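Local coordinates for putative uncharacterized protein (Pyrococcus furiosus, PDB 3UFC) that probably binds CRISPR RNA, as a Cas6-like paralogue of the CRISPR endoribonucleases in a system of adaptive immunity against viruses and other mobile genetic elements, at residues Val135-Lys140 with Ser200-Ser205; Leu151-Glu156 with Ile188-Thr193. One frame throughout, in Å; residues are numbered along the deposited sequence.

Interaction 1: Val135-Lys140 with Ser200-Ser205; sequences VVRTVK and SYIRGS
Val-135 meets Ile-202 methyl to methyl, with Val-135 CG2 3.6 Å from Ile-202 CG2 and the other valine branch, CG1, 3.9 Å from that same methyl. The two side chains cross at about a right angle. In Ile-202, CG2 lies opposite the backbone N (chi1 -67° for the CG1 branch), and this short branch, not the longer CG1-CD1 arm, does the touching. With CG1 anti to N (chi1 179°) and CG2 beside it, Val-135 holds both branches against the isoleucine methyl. CG1 also lies 4.1 Å from Arg-203 O, while Gly-204 CA passes 4.6 Å from Val-135 CA. Beside this apolar spot a water joins the backbones: it accepts from Val-136 N at 3.0 Å and donates to Arg-203 O at 2.7 Å. Arg-137 brings NH1 obliquely to within 4.5 Å of Ile-202 CG2, but its charge is taken by Asp-150 in a salt bridge, and Asp-150 also accepts from Arg-203 N. Where the two-stranded hairpin 136-151 meets the sheet strand 200-213, then, methyl packing gives the direct contact, while a water and a shared aspartate satisfy the polar backbone next to it.

Interaction 2: Leu151-Glu156 with Ile188-Thr193; sequences LYPHDE and IKFKPT
This is a surface aromatic and proline contact, in which the loop between strand 145-151 and helix 158-174 packs on strand 183-197, an edge strand of the four-stranded antiparallel C-terminal sheet. Phe-190 is its centre. With CG anti to the backbone N (chi1 166°), the ring projects to the loop and meets three consecutive residues. Tyr-152 CD1 comes in at the edge of the phenyl ring, 4.0 Å from Phe-190 CZ, and Pro-153 CD lies 3.6 Å from Phe-190 CE1. His-154 turns its imidazole edge to the phenyl face in an offset edge-to-face pair, centroids 5.8 Å apart and planes at 76°. Farther along the strand, Pro-192 CB touches Tyr-152 CE1 at 4.0 Å, the two side chains crossing at about a right angle. The loop is shaped by a type I turn from Tyr-152 to Asp-155, in which Asp-155 N donates to Tyr-152 O; Asp-155 OD1 accepts from Tyr-152 N at 2.7 Å, on its anti side, 20° out of the carboxylate plane. Water 2 lies 3.0 Å from Tyr-152 OH and donates weakly to Thr-193 O. The join thus rests on apolar and ring contacts, while the Asp-155 carboxylate and the turn's backbone bond hold the loop.

Overall arrangement
Along the chain, residues 135-140 come first, at the start of the hairpin formed by strands 136-142 and 145-151. The loop 151-156 follows, leading into helix 158-174, and the chain then returns through strand 183-197 and strand 200-213. Interaction 2 closes the shorter loop, between 151-156 and 188-193, and lies wholly within the longer one closed by interaction 1. The two sites adjoin, their centres 11 Å apart: the hairpin pairing joins Val-136 O to Leu-151 N, and the sheet pairing joins Gly-204 O to Thr-193 N. Ser-205 packs on both Pro-153 and Phe-190. Together they tie the hairpin and its outgoing loop to two neighbouring strands of the C-terminal sheet.

Interaction 1: Val135-Lys140 with Ser200-Ser205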
ATOM      1  N   VAL A 135      -2.928   7.284  -3.288  1.00 21.63           N
ATOM      2  CA  VAL A 135      -2.779   8.678  -2.892  1.00 20.99           C
ATOM      3  C   VAL A 135      -1.996   9.460  -3.944  1.00 21.44           C
ATOM      4  O   VAL A 135      -0.902   9.064  -4.343  1.00 19.33           O
ATOM      5  CB  VAL A 135      -2.027   8.787  -1.544  1.00 22.07           C
ATOM      6  CG1 VAL A 135      -1.858  10.259  -1.148  1.00 22.69           C
ATOM      7  CG2 VAL A 135      -2.797   8.032  -0.455  1.00 19.52           C
ATOM      8  N   VAL A 136      -2.577  10.563  -4.403  1.00 22.00           N
ATOM      9  CA  VAL A 136      -1.937  11.427  -5.388  1.00 22.04           C
ATOM     10  C   VAL A 136      -2.202  12.849  -4.922  1.00 26.08           C
ATOM     11  O   VAL A 136      -3.357  13.266  -4.798  1.00 24.12           O
ATOM     12  CB  VAL A 136      -2.536  11.242  -6.799  1.00 22.70           C
ATOM     13  CG1 VAL A 136      -1.841  12.185  -7.778  1.00 20.16           C
ATOM     14  CG2 VAL A 136      -2.370   9.784  -7.260  1.00 19.44           C
ATOM     15  N   ARG A 137      -1.136  13.596  -4.668  1.00 28.62           N
ATOM     16  CA  ARG A 137      -1.293  14.954  -4.170  1.00 33.42           C
ATOM     17  C   ARG A 137      -0.645  16.042  -5.011  1.00 34.74           C
ATOM     18  O   ARG A 137       0.164  15.776  -5.901  1.00 33.08           O
ATOM     19  CB  ARG A 137      -0.740  15.033  -2.747  1.00 34.96           C
ATOM     20  CG  ARG A 137      -1.331  13.998  -1.814  1.00 38.86           C
ATOM     21  CD  ARG A 137      -0.244  13.225  -1.097  1.00 43.23           C
ATOM     22  NE  ARG A 137       0.367  13.969  -0.002  1.00 44.55           N
ATOM     23  CZ  ARG A 137      -0.244  14.253   1.144  1.00 47.96           C
ATOM     24  NH1 ARG A 137      -1.492  13.862   1.352  1.00 49.19           N
ATOM     25  NH2 ARG A 137       0.400  14.912   2.096  1.00 48.19           N
ATOM     26  N   THR A 138      -1.029  17.276  -4.711  1.00 36.70           N
ATOM     27  CA  THR A 138      -0.495  18.449  -5.378  1.00 40.10           C
ATOM     28  C   THR A 138      -0.383  19.521  -4.296  1.00 43.34           C
ATOM     29  O   THR A 138      -0.823  19.310  -3.166  1.00 42.25           O
ATOM     30  CB  THR A 138      -1.421  18.928  -6.516  1.00 39.10           C
ATOM     31  OG1 THR A 138      -0.806  20.029  -7.195  1.00 41.44           O
ATOM     32  CG2 THR A 138      -2.767  19.357  -5.974  1.00 37.69           C
ATOM     33  N   VAL A 139       0.210  20.658  -4.630  1.00 47.89           N
ATOM     34  CA  VAL A 139       0.370  21.732  -3.656  1.00 53.43           C
ATOM     35  C   VAL A 139      -0.614  22.874  -3.879  1.00 57.27           C
ATOM     36  O   VAL A 139      -0.704  23.420  -4.978  1.00 57.94           O
ATOM     37  CB  VAL A 139       1.807  22.302  -3.693  1.00 53.14           C
ATOM     38  CG1 VAL A 139       1.917  23.507  -2.775  1.00 54.30           C
ATOM     39  CG2 VAL A 139       2.798  21.233  -3.269  1.00 53.34           C
ATOM     40  N   LYS A 140      -1.351  23.225  -2.828  1.00 62.50           N
ATOM     41  CA  LYS A 140      -2.315  24.318  -2.885  1.00 68.61           C
ATOM     42  C   LYS A 140      -2.100  25.295  -1.728  1.00 72.59           C
ATOM     43  O   LYS A 140      -1.529  24.939  -0.695  1.00 72.59           O
ATOM     44  CB  LYS A 140      -3.751  23.784  -2.853  1.00 69.51           C
ATOM     45  CG  LYS A 140      -4.255  23.273  -4.198  1.00 71.12           C
ATOM     46  CD  LYS A 140      -5.730  22.894  -4.124  1.00 71.73           C
ATOM     47  CE  LYS A 140      -6.291  22.527  -5.493  1.00 72.39           C
ATOM     48  NZ  LYS A 140      -5.637  21.326  -6.086  1.00 72.34           N
ATOM     49  N   SER A 200      -1.934  13.027  10.719  1.00 29.66           N
ATOM     50  CA  SER A 200      -2.647  13.757   9.676  1.00 28.35           C
ATOM     51  C   SER A 200      -3.527  12.879   8.792  1.00 28.86           C
ATOM     52  O   SER A 200      -3.225  11.705   8.553  1.00 28.73           O
ATOM     53  CB  SER A 200      -1.644  14.500   8.791  1.00 31.38           C
ATOM     54  OG  SER A 200      -0.763  15.286   9.575  1.00 35.42           O
ATOM     55  N   TYR A 201      -4.619  13.459   8.308  1.00 26.73           N
ATOM     56  CA  TYR A 201      -5.524  12.747   7.424  1.00 27.60           C
ATOM     57  C   TYR A 201      -4.872  12.612   6.058  1.00 28.57           C
ATOM     58  O   TYR A 201      -4.195  13.525   5.588  1.00 26.74           O
ATOM     59  CB  TYR A 201      -6.833  13.513   7.228  1.00 28.32           C
ATOM     60  CG  TYR A 201      -7.937  13.193   8.209  1.00 28.95           C
ATOM     61  CD1 TYR A 201      -8.329  11.876   8.444  1.00 31.19           C
ATOM     62  CD2 TYR A 201      -8.632  14.214   8.860  1.00 29.47           C
ATOM     63  CE1 TYR A 201      -9.392  11.580   9.305  1.00 32.49           C
ATOM     64  CE2 TYR A 201      -9.695  13.931   9.722  1.00 31.12           C
ATOM     65  CZ  TYR A 201     -10.068  12.609   9.938  1.00 33.47           C
ATOM     66  OH  TYR A 201     -11.117  12.320  10.782  1.00 35.07           O
ATOM     67  N   ILE A 202      -5.064  11.464   5.430  1.00 27.72           N
ATOM     68  CA  ILE A 202      -4.557  11.250   4.089  1.00 27.13           C
ATOM     69  C   ILE A 202      -5.767  10.733   3.334  1.00 27.08           C
ATOM     70  O   ILE A 202      -6.381   9.750   3.737  1.00 26.81           O
ATOM     71  CB  ILE A 202      -3.425  10.213   4.048  1.00 28.28           C
ATOM     72  CG1 ILE A 202      -2.194  10.763   4.773  1.00 29.30           C
ATOM     73  CG2 ILE A 202      -3.076   9.887   2.589  1.00 27.96           C
ATOM     74  CD1 ILE A 202      -0.944   9.903   4.631  1.00 34.15           C
ATOM     75  N   ARG A 203      -6.139  11.432   2.270  1.00 27.23           N
ATOM     76  CA  ARG A 203      -7.288  11.041   1.471  1.00 28.19           C
ATOM     77  C   ARG A 203      -6.813  10.371   0.196  1.00 26.71           C
ATOM     78  O   ARG A 203      -5.895  10.851  -0.467  1.00 25.81           O
ATOM     79  CB  ARG A 203      -8.145  12.266   1.140  1.00 31.68           C
ATOM     80  CG  ARG A 203      -8.938  12.791   2.328  1.00 37.24           C
ATOM     81  CD  ARG A 203      -9.495  14.175   2.040  1.00 42.52           C
ATOM     82  NE  ARG A 203      -8.866  15.171   2.900  1.00 47.07           N
ATOM     83  CZ  ARG A 203      -9.143  15.319   4.191  1.00 46.82           C
ATOM     84  NH1 ARG A 203     -10.045  14.540   4.766  1.00 49.24           N
ATOM     85  NH2 ARG A 203      -8.501  16.228   4.909  1.00 46.97           N
ATOM     86  N   GLY A 204      -7.439   9.247  -0.132  1.00 26.88           N
ATOM     87  CA  GLY A 204      -7.058   8.514  -1.324  1.00 25.51           C
ATOM     88  C   GLY A 204      -8.248   7.877  -2.010  1.00 27.90           C
ATOM     89  O   GLY A 204      -9.406   8.125  -1.653  1.00 28.94           O
ATOM     90  N   SER A 205      -7.964   7.029  -2.988  1.00 26.28           N
ATOM     91  CA  SER A 205      -9.016   6.386  -3.741  1.00 26.26           C
ATOM     92  C   SER A 205      -8.928   4.867  -3.769  1.00 26.31           C
ATOM     93  O   SER A 205      -7.880   4.299  -4.080  1.00 23.73           O
ATOM     94  CB  SER A 205      -8.991   6.892  -5.187  1.00 28.64           C
ATOM     95  OG  SER A 205      -8.995   8.310  -5.244  1.00 31.84           O
TER
HETATM   96  O   HOH W   1      -5.072  11.314  -3.009  1.00 21.90           O

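Interaction 2: Leu151-Glu156 with Ile188-Thr193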
ATOM      1  N   LEU A 151      -5.725  14.458  -4.294  1.00 28.15           N
ATOM      2  CA  LEU A 151      -6.526  14.398  -5.509  1.00 27.41           C
ATOM      3  C   LEU A 151      -7.192  13.041  -5.713  1.00 27.56           C
ATOM      4  O   LEU A 151      -6.766  12.036  -5.143  1.00 24.65           O
ATOM      5  CB  LEU A 151      -5.641  14.712  -6.718  1.00 26.89           C
ATOM      6  CG  LEU A 151      -4.934  16.073  -6.685  1.00 28.95           C
ATOM      7  CD1 LEU A 151      -3.884  16.134  -7.782  1.00 26.63           C
ATOM      8  CD2 LEU A 151      -5.964  17.196  -6.849  1.00 26.68           C
ATOM      9  N   TYR A 152      -8.237  13.037  -6.539  1.00 28.29           N
ATOM     10  CA  TYR A 152      -8.999  11.838  -6.876  1.00 30.96           C
ATOM     11  C   TYR A 152      -9.014  11.725  -8.399  1.00 32.24           C
ATOM     12  O   TYR A 152      -8.769  12.708  -9.096  1.00 31.95           O
ATOM     13  CB  TYR A 152     -10.431  11.959  -6.362  1.00 30.33           C
ATOM     14  CG  TYR A 152     -10.526  12.263  -4.887  1.00 31.72           C
ATOM     15  CD1 TYR A 152     -10.296  11.275  -3.935  1.00 30.47           C
ATOM     16  CD2 TYR A 152     -10.849  13.546  -4.442  1.00 31.91           C
ATOM     17  CE1 TYR A 152     -10.392  11.550  -2.574  1.00 31.74           C
ATOM     18  CE2 TYR A 152     -10.943  13.836  -3.082  1.00 31.59           C
ATOM     19  CZ  TYR A 152     -10.717  12.832  -2.156  1.00 32.79           C
ATOM     20  OH  TYR A 152     -10.842  13.101  -0.816  1.00 34.64           O
ATOM     21  N   PRO A 153      -9.319  10.530  -8.936  1.00 34.23           N
ATOM     22  CA  PRO A 153      -9.354  10.315 -10.385  1.00 36.10           C
ATOM     23  C   PRO A 153     -10.203  11.299 -11.190  1.00 38.11           C
ATOM     24  O   PRO A 153      -9.946  11.503 -12.376  1.00 39.42           O
ATOM     25  CB  PRO A 153      -9.859   8.878 -10.507  1.00 37.75           C
ATOM     26  CG  PRO A 153      -9.329   8.236  -9.264  1.00 36.09           C
ATOM     27  CD  PRO A 153      -9.640   9.281  -8.221  1.00 34.28           C
ATOM     28  N   HIS A 154     -11.206  11.909 -10.564  1.00 40.35           N
ATOM     29  CA  HIS A 154     -12.045  12.861 -11.293  1.00 42.11           C
ATOM     30  C   HIS A 154     -11.446  14.264 -11.352  1.00 41.45           C
ATOM     31  O   HIS A 154     -11.996  15.147 -12.006  1.00 43.34           O
ATOM     32  CB  HIS A 154     -13.462  12.924 -10.702  1.00 45.16           C
ATOM     33  CG  HIS A 154     -13.513  13.325  -9.261  1.00 47.31           C
ATOM     34  ND1 HIS A 154     -13.570  12.407  -8.234  1.00 49.58           N
ATOM     35  CD2 HIS A 154     -13.537  14.546  -8.676  1.00 48.77           C
ATOM     36  CE1 HIS A 154     -13.630  13.045  -7.079  1.00 49.65           C
ATOM     37  NE2 HIS A 154     -13.612  14.344  -7.318  1.00 49.69           N
ATOM     38  N   ASP A 155     -10.318  14.464 -10.675  1.00 38.94           N
ATOM     39  CA  ASP A 155      -9.639  15.757 -10.669  1.00 37.66           C
ATOM     40  C   ASP A 155      -8.788  15.916 -11.928  1.00 37.88           C
ATOM     41  O   ASP A 155      -8.073  14.994 -12.326  1.00 35.46           O
ATOM     42  CB  ASP A 155      -8.744  15.879  -9.432  1.00 37.35           C
ATOM     43  CG  ASP A 155      -9.531  16.145  -8.167  1.00 39.47           C
ATOM     44  OD1 ASP A 155      -9.241  15.514  -7.128  1.00 37.01           O
ATOM     45  OD2 ASP A 155     -10.436  17.003  -8.207  1.00 42.79           O
ATOM     46  N   GLU A 156      -8.860  17.091 -12.550  1.00 38.08           N
ATOM     47  CA  GLU A 156      -8.100  17.363 -13.771  1.00 39.10           C
ATOM     48  C   GLU A 156      -6.600  17.106 -13.639  1.00 35.71           C
ATOM     49  O   GLU A 156      -5.966  16.631 -14.578  1.00 35.84           O
ATOM     50  CB  GLU A 156      -8.302  18.815 -14.217  1.00 43.56           C
ATOM     51  CG  GLU A 156      -9.721  19.171 -14.610  1.00 50.43           C
ATOM     52  CD  GLU A 156      -9.805  20.554 -15.232  1.00 54.72           C
ATOM     53  OE1 GLU A 156      -9.348  21.526 -14.589  1.00 57.27           O
ATOM     54  OE2 GLU A 156     -10.326  20.668 -16.362  1.00 56.91           O
ATOM     55  N   ILE A 188     -12.899   2.585 -13.627  1.00 38.20           N
ATOM     56  CA  ILE A 188     -13.963   1.603 -13.757  1.00 37.10           C
ATOM     57  C   ILE A 188     -14.858   1.680 -12.519  1.00 38.29           C
ATOM     58  O   ILE A 188     -16.080   1.723 -12.636  1.00 38.19           O
ATOM     59  CB  ILE A 188     -13.394   0.181 -13.907  1.00 37.41           C
ATOM     60  CG1 ILE A 188     -12.594   0.084 -15.212  1.00 35.50           C
ATOM     61  CG2 ILE A 188     -14.525  -0.837 -13.894  1.00 36.10           C
ATOM     62  CD1 ILE A 188     -11.935  -1.259 -15.430  1.00 37.50           C
ATOM     63  N   LYS A 189     -14.241   1.705 -11.339  1.00 37.82           N
ATOM     64  CA  LYS A 189     -14.971   1.800 -10.074  1.00 38.47           C
ATOM     65  C   LYS A 189     -14.222   2.776  -9.170  1.00 38.03           C
ATOM     66  O   LYS A 189     -12.998   2.875  -9.243  1.00 35.97           O
ATOM     67  CB  LYS A 189     -15.054   0.434  -9.385  1.00 40.56           C
ATOM     68  CG  LYS A 189     -15.762  -0.651 -10.186  1.00 45.11           C
ATOM     69  CD  LYS A 189     -15.754  -1.974  -9.425  1.00 47.86           C
ATOM     70  CE  LYS A 189     -16.353  -3.107 -10.247  1.00 50.81           C
ATOM     71  NZ  LYS A 189     -17.776  -2.852 -10.609  1.00 53.20           N
ATOM     72  N   PHE A 190     -14.948   3.486  -8.311  1.00 36.60           N
ATOM     73  CA  PHE A 190     -14.314   4.458  -7.430  1.00 36.59           C
ATOM     74  C   PHE A 190     -15.081   4.790  -6.155  1.00 37.80           C
ATOM     75  O   PHE A 190     -16.307   4.891  -6.158  1.00 39.09           O
ATOM     76  CB  PHE A 190     -14.069   5.761  -8.199  1.00 35.81           C
ATOM     77  CG  PHE A 190     -13.737   6.936  -7.317  1.00 35.68           C
ATOM     78  CD1 PHE A 190     -12.470   7.075  -6.766  1.00 33.99           C
ATOM     79  CD2 PHE A 190     -14.707   7.886  -7.012  1.00 34.97           C
ATOM     80  CE1 PHE A 190     -12.173   8.141  -5.923  1.00 35.79           C
ATOM     81  CE2 PHE A 190     -14.424   8.955  -6.171  1.00 36.45           C
ATOM     82  CZ  PHE A 190     -13.153   9.085  -5.623  1.00 36.53           C
ATOM     83  N   LYS A 191     -14.336   4.967  -5.068  1.00 38.87           N
ATOM     84  CA  LYS A 191     -14.899   5.356  -3.781  1.00 38.64           C
ATOM     85  C   LYS A 191     -13.780   6.035  -2.993  1.00 37.77           C
ATOM     86  O   LYS A 191     -12.692   5.473  -2.826  1.00 35.15           O
ATOM     87  CB  LYS A 191     -15.445   4.148  -3.013  1.00 41.82           C
ATOM     88  CG  LYS A 191     -14.399   3.167  -2.533  1.00 46.24           C
ATOM     89  CD  LYS A 191     -14.509   2.940  -1.031  1.00 49.66           C
ATOM     90  CE  LYS A 191     -15.805   2.243  -0.645  1.00 50.13           C
ATOM     91  NZ  LYS A 191     -17.009   3.063  -0.938  1.00 51.19           N
ATOM     92  N   PRO A 192     -14.027   7.270  -2.517  1.00 36.43           N
ATOM     93  CA  PRO A 192     -13.038   8.029  -1.750  1.00 34.89           C
ATOM     94  C   PRO A 192     -12.838   7.456  -0.358  1.00 34.57           C
ATOM     95  O   PRO A 192     -13.720   6.789   0.181  1.00 33.51           O
ATOM     96  CB  PRO A 192     -13.642   9.427  -1.707  1.00 36.35           C
ATOM     97  CG  PRO A 192     -15.104   9.127  -1.606  1.00 36.65           C
ATOM     98  CD  PRO A 192     -15.277   8.040  -2.651  1.00 36.46           C
ATOM     99  N   THR A 193     -11.672   7.719   0.220  1.00 32.26           N
ATOM    100  CA  THR A 193     -11.380   7.230   1.555  1.00 31.42           C
ATOM    101  C   THR A 193     -10.598   8.284   2.322  1.00 29.77           C
ATOM    102  O   THR A 193      -9.950   9.148   1.729  1.00 29.50           O
ATOM    103  CB  THR A 193     -10.555   5.929   1.508  1.00 33.96           C
ATOM    104  OG1 THR A 193     -10.535   5.336   2.812  1.00 39.02           O
ATOM    105  CG2 THR A 193      -9.127   6.218   1.072  1.00 31.17           C
TER
HETATM  106  O   HOH W   2     -12.087  11.078   0.973  1.00 39.84           O